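PDB 1GYE: arabinan endo-1,5-alpha-l-arabinosidase A from Cellvibrio cellulosa, which cleaves the alpha-1,5-linked arabinofuranose chain of linear arabinan, releasing almost exclusively arabinotriose, as part of plant cell wall breakdown. Local coordinates for residues R53-F58 / V80-K85; H61-D66 / N124-A129; S144-L149 / S182-A187. All blocks are in the same frame, centred on the assembly; numbering follows the deposited sequence.

Contact 1: R53-F58 / V80-K85; sequences RVSPSF and VSAFGK. With AHR (alpha-L-arabinofuranose), chain B; AHR (alpha-L-arabinofuranose), chain C.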
loop_
_atom_site.group_PDB
_atom_site.type_symbol
_atom_site.label_atom_id
_atom_site.label_comp_id
_atom_site.label_asym_id
_atom_site.label_seq_id
_atom_site.Cartn_x
_atom_site.Cartn_y
_atom_site.Cartn_z
ATOM N N ARG A 53 14.569 17.595 -2.270
ATOM C CA ARG A 53 15.726 17.413 -1.410
ATOM C C ARG A 53 16.006 15.849 -1.236
ATOM O O ARG A 53 17.110 15.358 -1.467
ATOM C CB ARG A 53 15.431 18.148 -0.108
ATOM C CG ARG A 53 16.584 18.379 0.822
ATOM C CD ARG A 53 16.438 17.601 2.126
ATOM N NE ARG A 53 17.053 16.273 1.972
ATOM C CZ ARG A 53 16.660 15.147 2.593
ATOM N NH1 ARG A 53 15.610 15.138 3.438
ATOM N NH2 ARG A 53 17.334 14.018 2.349
ATOM N N VAL A 54 14.980 15.078 -0.936
ATOM C CA VAL A 54 15.108 13.641 -0.846
ATOM C C VAL A 54 15.366 13.020 -2.230
ATOM O O VAL A 54 16.208 12.133 -2.358
ATOM C CB VAL A 54 13.819 13.015 -0.175
ATOM C CG1 VAL A 54 13.677 11.531 -0.447
ATOM C CG2 VAL A 54 13.750 13.353 1.319
ATOM N N SER A 55 14.640 13.453 -3.256
ATOM C CA SER A 55 14.842 12.847 -4.573
ATOM C C SER A 55 14.870 13.883 -5.720
ATOM O O SER A 55 13.828 14.325 -6.192
ATOM C CB SER A 55 13.850 11.686 -4.813
ATOM O OG SER A 55 13.149 11.829 -6.036
ATOM N N PRO A 56 16.063 14.295 -6.117
ATOM C CA PRO A 56 16.252 15.399 -7.092
ATOM C C PRO A 56 15.647 15.190 -8.500
ATOM O O PRO A 56 15.338 16.181 -9.169
ATOM C CB PRO A 56 17.792 15.543 -7.196
ATOM C CG PRO A 56 18.348 14.808 -5.941
ATOM C CD PRO A 56 17.331 13.760 -5.606
ATOM N N SER A 57 15.513 13.935 -8.932
ATOM C CA SER A 57 14.883 13.550 -10.207
ATOM C C SER A 57 13.321 13.583 -10.151
ATOM O O SER A 57 12.674 13.573 -11.203
ATOM C CB SER A 57 15.363 12.145 -10.619
ATOM O OG SER A 57 15.104 11.217 -9.538
ATOM N N PHE A 58 12.755 13.629 -8.934
ATOM C CA PHE A 58 11.306 13.724 -8.663
ATOM C C PHE A 58 10.454 14.398 -9.748
ATOM O O PHE A 58 10.692 15.568 -10.122
ATOM C CB PHE A 58 11.044 14.429 -7.324
ATOM C CG PHE A 58 9.622 14.311 -6.845
ATOM C CD1 PHE A 58 9.101 13.065 -6.452
ATOM C CD2 PHE A 58 8.785 15.437 -6.804
ATOM C CE1 PHE A 58 7.751 12.943 -6.014
ATOM C CE2 PHE A 58 7.442 15.330 -6.371
ATOM C CZ PHE A 58 6.932 14.084 -5.980
ATOM N N VAL A 80 7.776 9.743 -1.483
ATOM C CA VAL A 80 8.680 10.421 -2.409
ATOM C C VAL A 80 9.887 9.495 -2.738
ATOM O O VAL A 80 10.509 8.921 -1.836
ATOM C CB VAL A 80 9.147 11.790 -1.790
ATOM C CG1 VAL A 80 10.098 12.525 -2.711
ATOM C CG2 VAL A 80 7.962 12.722 -1.459
ATOM N N SER A 81 10.231 9.307 -4.011
ATOM C CA SER A 81 11.247 8.308 -4.360
ATOM C C SER A 81 11.768 8.487 -5.774
ATOM O O SER A 81 11.412 9.452 -6.443
ATOM C CB SER A 81 10.673 6.891 -4.244
ATOM O OG SER A 81 11.719 5.897 -4.173
ATOM N N ALA A 82 12.636 7.573 -6.213
ATOM C CA ALA A 82 13.054 7.536 -7.618
ATOM C C ALA A 82 13.154 6.088 -8.047
ATOM O O ALA A 82 13.461 5.215 -7.228
ATOM C CB ALA A 82 14.372 8.236 -7.843
ATOM N N PHE A 83 12.915 5.850 -9.324
ATOM C CA PHE A 83 12.848 4.508 -9.821
ATOM C C PHE A 83 14.130 3.765 -9.577
ATOM O O PHE A 83 15.191 4.204 -10.031
ATOM C CB PHE A 83 12.583 4.470 -11.333
ATOM C CG PHE A 83 12.195 3.085 -11.831
ATOM C CD1 PHE A 83 11.327 2.278 -11.073
ATOM C CD2 PHE A 83 12.684 2.585 -13.046
ATOM C CE1 PHE A 83 10.948 0.988 -11.501
ATOM C CE2 PHE A 83 12.306 1.276 -13.499
ATOM C CZ PHE A 83 11.438 0.483 -12.702
ATOM N N GLY A 84 14.001 2.600 -8.954
ATOM C CA GLY A 84 15.135 1.744 -8.681
ATOM C C GLY A 84 16.164 2.265 -7.676
ATOM O O GLY A 84 17.276 1.737 -7.642
ATOM N N LYS A 85 15.811 3.296 -6.910
ATOM C CA LYS A 85 16.715 3.866 -5.918
ATOM C C LYS A 85 16.036 3.842 -4.573
ATOM O O LYS A 85 14.784 3.802 -4.507
ATOM C CB LYS A 85 17.046 5.301 -6.257
ATOM C CG LYS A 85 17.740 5.435 -7.610
ATOM C CD LYS A 85 18.313 6.819 -7.799
ATOM C CE LYS A 85 19.000 6.977 -9.190
ATOM N NZ LYS A 85 20.176 6.075 -9.220
HETATM O O5 AHR B . 16.258 -1.061 -12.042
HETATM C C5 AHR B . 16.272 0.322 -11.648
HETATM C C4 AHR B . 17.378 1.073 -12.373
HETATM O O4 AHR B . 18.197 1.697 -11.381
HETATM C C3 AHR B . 16.840 2.235 -13.213
HETATM O O3 AHR B . 16.955 2.041 -14.622
HETATM C C2 AHR B . 17.703 3.399 -12.814
HETATM O O2 AHR B . 17.027 4.630 -13.069
HETATM C C1 AHR B . 17.825 3.074 -11.343
HETATM O O1 AHR B . 18.793 3.850 -10.647
HETATM O O5 AHR C . 8.450 0.108 -8.660
HETATM C C5 AHR C . 9.117 0.220 -7.443
HETATM C C4 AHR C . 10.552 0.276 -7.853
HETATM O O4 AHR C . 11.035 -1.043 -8.029
HETATM C C3 AHR C . 11.292 0.935 -6.730
HETATM O O3 AHR C . 11.962 2.052 -7.301
HETATM C C2 AHR C . 12.263 -0.110 -6.248
HETATM O O2 AHR C . 11.921 -0.407 -4.895
HETATM C C1 AHR C . 12.127 -1.293 -7.177
#

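Contact 2: H61-D66 / N124-A129; sequences HLWAPD and NAIAPA. With AHR (alpha-L-arabinofuranose), chain D; AHR (alpha-L-arabinofuranose), chain E; AHR (alpha-L-arabinofuranose), chain F; AHR (alpha-L-arabinofuranose), chain C.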
loop_
_atom_site.group_PDB
_atom_site.type_symbol
_atom_site.label_atom_id
_atom_site.label_comp_id
_atom_site.label_asym_id
_atom_site.label_seq_id
_atom_site.Cartn_x
_atom_site.Cartn_y
_atom_site.Cartn_z
ATOM N N HIS A 61 4.943 12.871 -9.064
ATOM C CA HIS A 61 4.113 11.711 -8.685
ATOM C C HIS A 61 4.496 11.111 -7.340
ATOM O O HIS A 61 5.610 10.592 -7.167
ATOM C CB HIS A 61 4.165 10.621 -9.763
ATOM C CG HIS A 61 3.709 11.089 -11.117
ATOM N ND1 HIS A 61 2.457 10.811 -11.620
ATOM C CD2 HIS A 61 4.333 11.838 -12.060
ATOM C CE1 HIS A 61 2.338 11.339 -12.822
ATOM N NE2 HIS A 61 3.463 11.969 -13.112
ATOM N N LEU A 62 3.573 11.176 -6.384
ATOM C CA LEU A 62 3.778 10.512 -5.098
ATOM C C LEU A 62 3.314 9.098 -5.247
ATOM O O LEU A 62 2.448 8.812 -6.090
ATOM C CB LEU A 62 3.044 11.245 -3.976
ATOM C CG LEU A 62 3.480 12.743 -3.873
ATOM C CD1 LEU A 62 2.483 13.548 -3.083
ATOM C CD2 LEU A 62 4.846 12.903 -3.239
ATOM N N TRP A 63 3.915 8.195 -4.461
ATOM C CA TRP A 63 3.626 6.780 -4.608
ATOM C C TRP A 63 2.938 6.186 -3.409
ATOM O O TRP A 63 3.221 6.532 -2.226
ATOM C CB TRP A 63 4.893 5.967 -4.815
ATOM C CG TRP A 63 5.769 6.323 -5.997
ATOM C CD1 TRP A 63 5.516 7.232 -6.991
ATOM C CD2 TRP A 63 7.061 5.758 -6.295
ATOM N NE1 TRP A 63 6.567 7.267 -7.879
ATOM C CE2 TRP A 63 7.534 6.392 -7.483
ATOM C CE3 TRP A 63 7.868 4.773 -5.680
ATOM C CZ2 TRP A 63 8.781 6.092 -8.070
ATOM C CZ3 TRP A 63 9.127 4.455 -6.267
ATOM C CH2 TRP A 63 9.562 5.123 -7.451
ATOM N N ALA A 64 2.069 5.239 -3.722
ATOM C CA ALA A 64 1.680 4.261 -2.758
ATOM C C ALA A 64 1.170 4.929 -1.479
ATOM O O ALA A 64 1.778 4.795 -0.412
ATOM C CB ALA A 64 2.877 3.333 -2.460
ATOM N N PRO A 65 0.039 5.639 -1.572
ATOM C CA PRO A 65 -0.503 6.322 -0.402
ATOM C C PRO A 65 -1.054 5.310 0.589
ATOM O O PRO A 65 -1.312 4.106 0.271
ATOM C CB PRO A 65 -1.654 7.122 -0.994
ATOM C CG PRO A 65 -2.084 6.299 -2.137
ATOM C CD PRO A 65 -0.836 5.805 -2.756
ATOM N N ASP A 66 -1.247 5.782 1.808
ATOM C CA ASP A 66 -2.145 5.053 2.693
ATOM C C ASP A 66 -3.028 6.037 3.445
ATOM O O ASP A 66 -2.558 7.133 3.831
ATOM C CB ASP A 66 -1.387 4.124 3.649
ATOM C CG ASP A 66 -2.307 3.109 4.286
ATOM O OD1 ASP A 66 -3.080 2.487 3.532
ATOM O OD2 ASP A 66 -2.356 2.901 5.521
ATOM N N ASN A 124 13.798 0.516 1.799
ATOM C CA ASN A 124 13.453 1.593 0.916
ATOM C C ASN A 124 12.204 2.200 1.483
ATOM O O ASN A 124 11.190 1.531 1.531
ATOM C CB ASN A 124 13.139 0.992 -0.447
ATOM C CG ASN A 124 13.004 2.041 -1.513
ATOM O OD1 ASN A 124 13.236 3.243 -1.263
ATOM N ND2 ASN A 124 12.648 1.610 -2.732
ATOM N N ALA A 125 12.259 3.439 1.978
ATOM C CA ALA A 125 11.084 4.036 2.629
ATOM C C ALA A 125 10.004 4.422 1.607
ATOM O O ALA A 125 9.774 5.596 1.344
ATOM C CB ALA A 125 11.496 5.261 3.443
ATOM N N ILE A 126 9.372 3.423 1.005
ATOM C CA ILE A 126 8.130 3.626 0.278
ATOM C C ILE A 126 7.030 2.677 0.767
ATOM O O ILE A 126 7.300 1.712 1.502
ATOM C CB ILE A 126 8.338 3.484 -1.250
ATOM C CG1 ILE A 126 8.697 2.059 -1.618
ATOM C CG2 ILE A 126 9.413 4.500 -1.816
ATOM C CD1 ILE A 126 8.680 1.867 -3.122
ATOM N N ALA A 127 5.786 3.012 0.404
ATOM C CA ALA A 127 4.643 2.123 0.467
ATOM C C ALA A 127 4.178 1.867 1.833
ATOM O O ALA A 127 4.108 0.713 2.248
ATOM C CB ALA A 127 4.935 0.826 -0.222
ATOM N N PRO A 128 3.849 2.923 2.566
ATOM C CA PRO A 128 3.431 2.767 3.970
ATOM C C PRO A 128 2.083 2.069 4.073
ATOM O O PRO A 128 1.316 2.124 3.117
ATOM C CB PRO A 128 3.308 4.191 4.457
ATOM C CG PRO A 128 2.985 4.937 3.180
ATOM C CD PRO A 128 3.885 4.330 2.134
ATOM N N ALA A 129 1.850 1.394 5.190
ATOM C CA ALA A 129 0.496 0.970 5.604
ATOM C C ALA A 129 0.379 1.121 7.119
ATOM O O ALA A 129 1.359 0.791 7.851
ATOM C CB ALA A 129 0.166 -0.472 5.166
HETATM O O5 AHR D . 5.739 4.392 -9.659
HETATM C C5 AHR D . 5.250 3.140 -9.198
HETATM C C4 AHR D . 6.160 2.634 -8.125
HETATM O O4 AHR D . 7.143 1.938 -8.865
HETATM C C3 AHR D . 5.509 1.615 -7.218
HETATM O O3 AHR D . 5.251 2.107 -5.913
HETATM C C2 AHR D . 6.554 0.531 -7.150
HETATM O O2 AHR D . 5.925 -0.722 -6.895
HETATM C C1 AHR D . 7.108 0.563 -8.548
HETATM O O5 AHR E . -2.722 4.817 -12.965
HETATM C C5 AHR E . -2.284 5.952 -12.180
HETATM C C4 AHR E . -0.942 6.431 -12.725
HETATM O O4 AHR E . 0.009 5.365 -12.913
HETATM C C3 AHR E . -0.262 7.413 -11.822
HETATM O O3 AHR E . -0.639 8.667 -12.348
HETATM C C2 AHR E . 1.181 7.177 -12.188
HETATM O O2 AHR E . 2.050 7.624 -11.172
HETATM C C1 AHR E . 1.296 5.700 -12.427
HETATM O O5 AHR F . 2.268 5.455 -13.441
HETATM C C5 AHR F . 2.837 4.123 -13.310
HETATM C C4 AHR F . 4.157 4.095 -12.501
HETATM O O4 AHR F . 3.873 4.143 -11.114
HETATM C C3 AHR F . 5.182 5.210 -12.745
HETATM O O3 AHR F . 6.395 4.618 -13.191
HETATM C C2 AHR F . 5.481 5.852 -11.416
HETATM O O2 AHR F . 5.000 7.175 -11.345
HETATM C C1 AHR F . 4.712 5.063 -10.399
HETATM O O5 AHR C . 8.450 0.108 -8.660
HETATM C C5 AHR C . 9.117 0.220 -7.443
HETATM C C4 AHR C . 10.552 0.276 -7.853
HETATM O O4 AHR C . 11.035 -1.043 -8.029
HETATM C C3 AHR C . 11.292 0.935 -6.730
HETATM O O3 AHR C . 11.962 2.052 -7.301
HETATM C C2 AHR C . 12.263 -0.110 -6.248
HETATM O O2 AHR C . 11.921 -0.407 -4.895
HETATM C C1 AHR C . 12.127 -1.293 -7.177
HETATM O O HOH W 1 1.359 2.258 0.632
HETATM O O HOH W 2 -0.706 1.110 1.581
#

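Contact 3: S144-L149 / S182-A187; sequences SFWGGL and SQAGSA. With AHR (alpha-L-arabinofuranose), chain C; AHR (alpha-L-arabinofuranose), chain G.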
loop_
_atom_site.group_PDB
_atom_site.type_symbol
_atom_site.label_atom_id
_atom_site.label_comp_id
_atom_site.label_asym_id
_atom_site.label_seq_id
_atom_site.Cartn_x
_atom_site.Cartn_y
_atom_site.Cartn_z
ATOM N N SER A 144 10.091 -2.078 0.024
ATOM C CA SER A 144 10.159 -2.534 -1.364
ATOM C C SER A 144 11.595 -2.972 -1.658
ATOM O O SER A 144 12.499 -2.169 -1.467
ATOM C CB SER A 144 9.834 -1.352 -2.250
ATOM O OG SER A 144 9.905 -1.668 -3.621
ATOM N N PHE A 145 11.815 -4.227 -2.063
ATOM C CA PHE A 145 13.154 -4.724 -2.387
ATOM C C PHE A 145 14.162 -4.487 -1.254
ATOM O O PHE A 145 13.768 -4.382 -0.065
ATOM C CB PHE A 145 13.643 -4.066 -3.665
ATOM C CG PHE A 145 12.910 -4.516 -4.858
ATOM C CD1 PHE A 145 11.563 -4.179 -5.026
ATOM C CD2 PHE A 145 13.519 -5.334 -5.801
ATOM C CE1 PHE A 145 10.828 -4.629 -6.163
ATOM C CE2 PHE A 145 12.801 -5.755 -6.962
ATOM C CZ PHE A 145 11.452 -5.403 -7.128
ATOM N N TRP A 146 15.449 -4.381 -1.592
ATOM C CA TRP A 146 16.469 -4.281 -0.556
ATOM C C TRP A 146 16.193 -5.367 0.467
ATOM O O TRP A 146 15.988 -6.494 0.048
ATOM C CB TRP A 146 16.510 -2.880 0.062
ATOM C CG TRP A 146 17.300 -1.942 -0.814
ATOM C CD1 TRP A 146 18.623 -1.675 -0.711
ATOM C CD2 TRP A 146 16.827 -1.203 -1.957
ATOM N NE1 TRP A 146 19.012 -0.806 -1.707
ATOM C CE2 TRP A 146 17.932 -0.494 -2.486
ATOM C CE3 TRP A 146 15.587 -1.080 -2.594
ATOM C CZ2 TRP A 146 17.845 0.339 -3.595
ATOM C CZ3 TRP A 146 15.487 -0.240 -3.705
ATOM C CH2 TRP A 146 16.624 0.451 -4.207
ATOM N N GLY A 147 16.196 -5.051 1.775
ATOM C CA GLY A 147 16.080 -6.072 2.780
ATOM C C GLY A 147 14.650 -6.305 3.187
ATOM O O GLY A 147 14.385 -6.916 4.229
ATOM N N GLY A 148 13.709 -5.834 2.392
ATOM C CA GLY A 148 12.337 -6.285 2.507
ATOM C C GLY A 148 11.416 -5.420 3.336
ATOM O O GLY A 148 11.552 -4.201 3.335
ATOM N N LEU A 149 10.482 -6.023 4.050
ATOM C CA LEU A 149 9.413 -5.222 4.611
ATOM C C LEU A 149 9.566 -5.082 6.107
ATOM O O LEU A 149 9.935 -6.049 6.803
ATOM C CB LEU A 149 8.047 -5.813 4.234
ATOM C CG LEU A 149 7.799 -6.118 2.744
ATOM C CD1 LEU A 149 6.330 -6.465 2.436
ATOM C CD2 LEU A 149 8.248 -4.959 1.881
ATOM N N SER A 182 23.386 0.059 -2.784
ATOM C CA SER A 182 22.561 0.988 -3.536
ATOM C C SER A 182 21.626 0.296 -4.558
ATOM O O SER A 182 20.732 0.951 -5.098
ATOM C CB SER A 182 23.420 2.069 -4.178
ATOM O OG SER A 182 24.022 2.888 -3.175
ATOM N N GLN A 183 21.814 -1.015 -4.769
ATOM C CA GLN A 183 21.006 -1.776 -5.709
ATOM C C GLN A 183 19.792 -2.406 -5.054
ATOM O O GLN A 183 19.876 -3.079 -4.013
ATOM C CB GLN A 183 21.792 -2.915 -6.375
ATOM C CG GLN A 183 23.043 -2.540 -7.000
ATOM C CD GLN A 183 22.841 -1.921 -8.325
ATOM O OE1 GLN A 183 21.829 -2.147 -8.976
ATOM N NE2 GLN A 183 23.804 -1.165 -8.753
ATOM N N ALA A 184 18.663 -2.262 -5.718
ATOM C CA ALA A 184 17.418 -2.901 -5.240
ATOM C C ALA A 184 17.557 -4.410 -5.031
ATOM O O ALA A 184 16.903 -4.969 -4.140
ATOM C CB ALA A 184 16.255 -2.605 -6.178
ATOM N N GLY A 185 18.396 -5.056 -5.843
ATOM C CA GLY A 185 18.639 -6.475 -5.673
ATOM C C GLY A 185 17.552 -7.367 -6.282
ATOM O O GLY A 185 16.717 -6.903 -7.073
ATOM N N SER A 186 17.494 -8.630 -5.864
ATOM C CA SER A 186 16.595 -9.546 -6.523
ATOM C C SER A 186 15.464 -9.986 -5.623
ATOM O O SER A 186 14.668 -10.856 -6.010
ATOM C CB SER A 186 17.354 -10.765 -7.093
ATOM O OG SER A 186 17.482 -11.710 -6.018
ATOM N N ALA A 187 15.361 -9.367 -4.441
ATOM C CA ALA A 187 14.242 -9.625 -3.525
ATOM C C ALA A 187 12.981 -8.960 -4.048
ATOM O O ALA A 187 12.633 -7.834 -3.655
ATOM C CB ALA A 187 14.573 -9.109 -2.141
HETATM O O5 AHR C . 8.450 0.108 -8.660
HETATM C C5 AHR C . 9.117 0.220 -7.443
HETATM C C4 AHR C . 10.552 0.276 -7.853
HETATM O O4 AHR C . 11.035 -1.043 -8.029
HETATM C C3 AHR C . 11.292 0.935 -6.730
HETATM O O3 AHR C . 11.962 2.052 -7.301
HETATM C C2 AHR C . 12.263 -0.110 -6.248
HETATM O O2 AHR C . 11.921 -0.407 -4.895
HETATM C C1 AHR C . 12.127 -1.293 -7.177
HETATM O O5 AHR G . 13.267 -1.227 -8.011
HETATM C C5 AHR G . 13.337 -2.342 -8.896
HETATM C C4 AHR G . 14.634 -2.265 -9.666
HETATM O O4 AHR G . 14.458 -1.218 -10.589
HETATM C C3 AHR G . 14.916 -3.490 -10.515
HETATM O O3 AHR G . 16.146 -4.115 -10.153
HETATM C C2 AHR G . 15.073 -3.032 -11.943
HETATM O O2 AHR G . 13.976 -3.535 -12.702
HETATM C C1 AHR G . 14.938 -1.550 -11.892
HETATM O O HOH W 3 17.179 -7.116 -2.288
#

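Contact 1: R53-F58 / V80-K85
Phe58 and Val80 carry the apolar side of this contact, their side chains crossing at about a right angle. The CD1 corner of the Phe58 ring lies 3.9 Å from CG1 of Val80, and the methyl comes in obliquely to the ring. On Val80 the touching branch is the one turned opposite the backbone N (chi1 179°), while CG2 leans instead on Leu62 of strand 61-70. Val54, the last residue of the short helix 51-54, brings its own CG1 to 4.4 Å from CG1 of Val80, a looser touch from the helix side.

Ser55, the residue at which the chain leaves helical geometry, supplies the polar link. Its hydroxyl OG donates to the carbonyl O of Ser81 at 3.0 Å, approaching from well above the carbonyl plane, 67° out of it, and so not along a lone pair. The edge of the Phe58 ring faces this same oxygen. Ser57 follows in the type I turn Ser55 to Phe58 and sets OG 3.5 Å from CB of Ala82. Ser81 directs its hydroxyl to Ser88.

Beyond Ala82 the chain makes a type II turn to Lys85, and here the loop meets the substrate. Gly84 N donates to O3 of the chain C arabinofuranose at 2.7 Å, and Lys85 reaches with NZ, bent at its last torsion, to O1 of the chain B sugar at 3.0 Å. The contact thus backs a substrate-binding loop, following strand 73-80 of a propeller sheet, with the end of a short helix, at the arabinan cleft of this five-bladed beta-propeller.

Contact 2: H61-D66 / N124-A129
Asp66 and Pro128 meet where the two segments run side by side, their local directions only 17° apart. CB of Asp66 sits 3.4 Å from the carbonyl O of Pro128, and the carboxylate, with CG turned opposite the backbone N (chi1 -164°), lies alongside the next residue, OD2 being 3.4 Å from CA of Ala129. That oxygen accepts a hydrogen bond from Ile130 N, so the acid ties the strand 61-70 to the start of strand 129-132.

Ala64 stands at the corner where its own strand turns. Its methyl rests on the Ala127 backbone, CB to CA 3.6 Å, and touches the Ala127 methyl as well, while the carbonyl O of Ala64 lies 3.3 Å from CD of Pro128. No direct hydrogen bond joins the segments; two waters mediate instead. Water 1 lies 2.8 Å from Ala64 O and also reaches Pro128 O; water 2 is hydrogen-bonded to Pro128 O and, weakly, to Pro65 O.

Further along, Trp63 presents an indole edge to Ile126, whose CD1 lies in the ring plane, 4.0 Å from CE3. The glycan lies over one indole face: O5 of the chain D arabinofuranose is 3.4 Å above it, with C1 of the chain F sugar over the same face. His61 borders the chain E sugar, and Asn124 ND2 makes a weak bond to O2 of the chain C sugar. Strand 61-70 of one propeller sheet thus packs, directly and through water, on the loop entering strand 129-132 of the next, with Trp63 at the cleft end offering a face to the arabinan.

Contact 3: S144-L149 / S182-A187
Trp146 lies flat against the backbone of the 182-187 loop. CA of Ala184 stands 3.4 Å from the centroid of the Trp146 six-membered ring, only 3° off its normal, a CH-pi contact over the face; the carbonyl O of Gln183 lies over the same face on the NE1 side. CB of Ala184 packs on CZ3 of Trp146 at 3.5 Å. The indole NE1 is hydrogen-bonded to Asp181 O, which holds the ring in its rotation.

Phe145, its CG opposite the carbonyl carbon (chi1 -70°), turns its ring between loop and glycan. Over one face come C1 of the chain C arabinofuranose and C5 of the chain G sugar, over the other Ala187 O; the carbonyls of Ala184 and Gly185 line its edge. CA of Phe145 also makes a CA-H...O contact with Ala187 O, 3.4 Å away.

At this cleft of the five-bladed propeller, 144-149 joins strands 138-142 and 149-153 of one sheet, whereas 182-187 precedes strand 189-197 of the next. Ser144 OG accepts from O2 of the chain C sugar at 2.7 Å and is also hydrogen-bonded to OE1 of Glu190, the probable proton donor.

Backbone hydrogen bonds complete the contact. Trp146 N donates to Ala184 O at 3.0 Å, in the carbonyl plane and on a lone pair. Water 3 gives its protons to that same oxygen and to Trp146 O. Gly148 N to Phe145 O closes a type II' turn.

All three contacts touch the chain C arabinofuranose, yet from different depths. Contact 2 is wholly buried near the centre of the chain; contact 1, though mostly buried, has its centre about 18 Å from the centre of the chain, and contact 3, its centre about 17 Å from that point, is only partly buried. Contacts 1 and 2 share a neighbourhood, since helix 51-54 leads into strand 61-70 and Ser81 packs on Trp63; Asn124 and Ile126 connect contact 2 to Ser144 of contact 3. Trp146 of contact 3 also packs on Lys85 of contact 1. The chemistry shifts accordingly: a serine hydroxyl bond beside aliphatic packing in contact 1, water bridges in contact 2, and aromatic rings against backbone in contact 3.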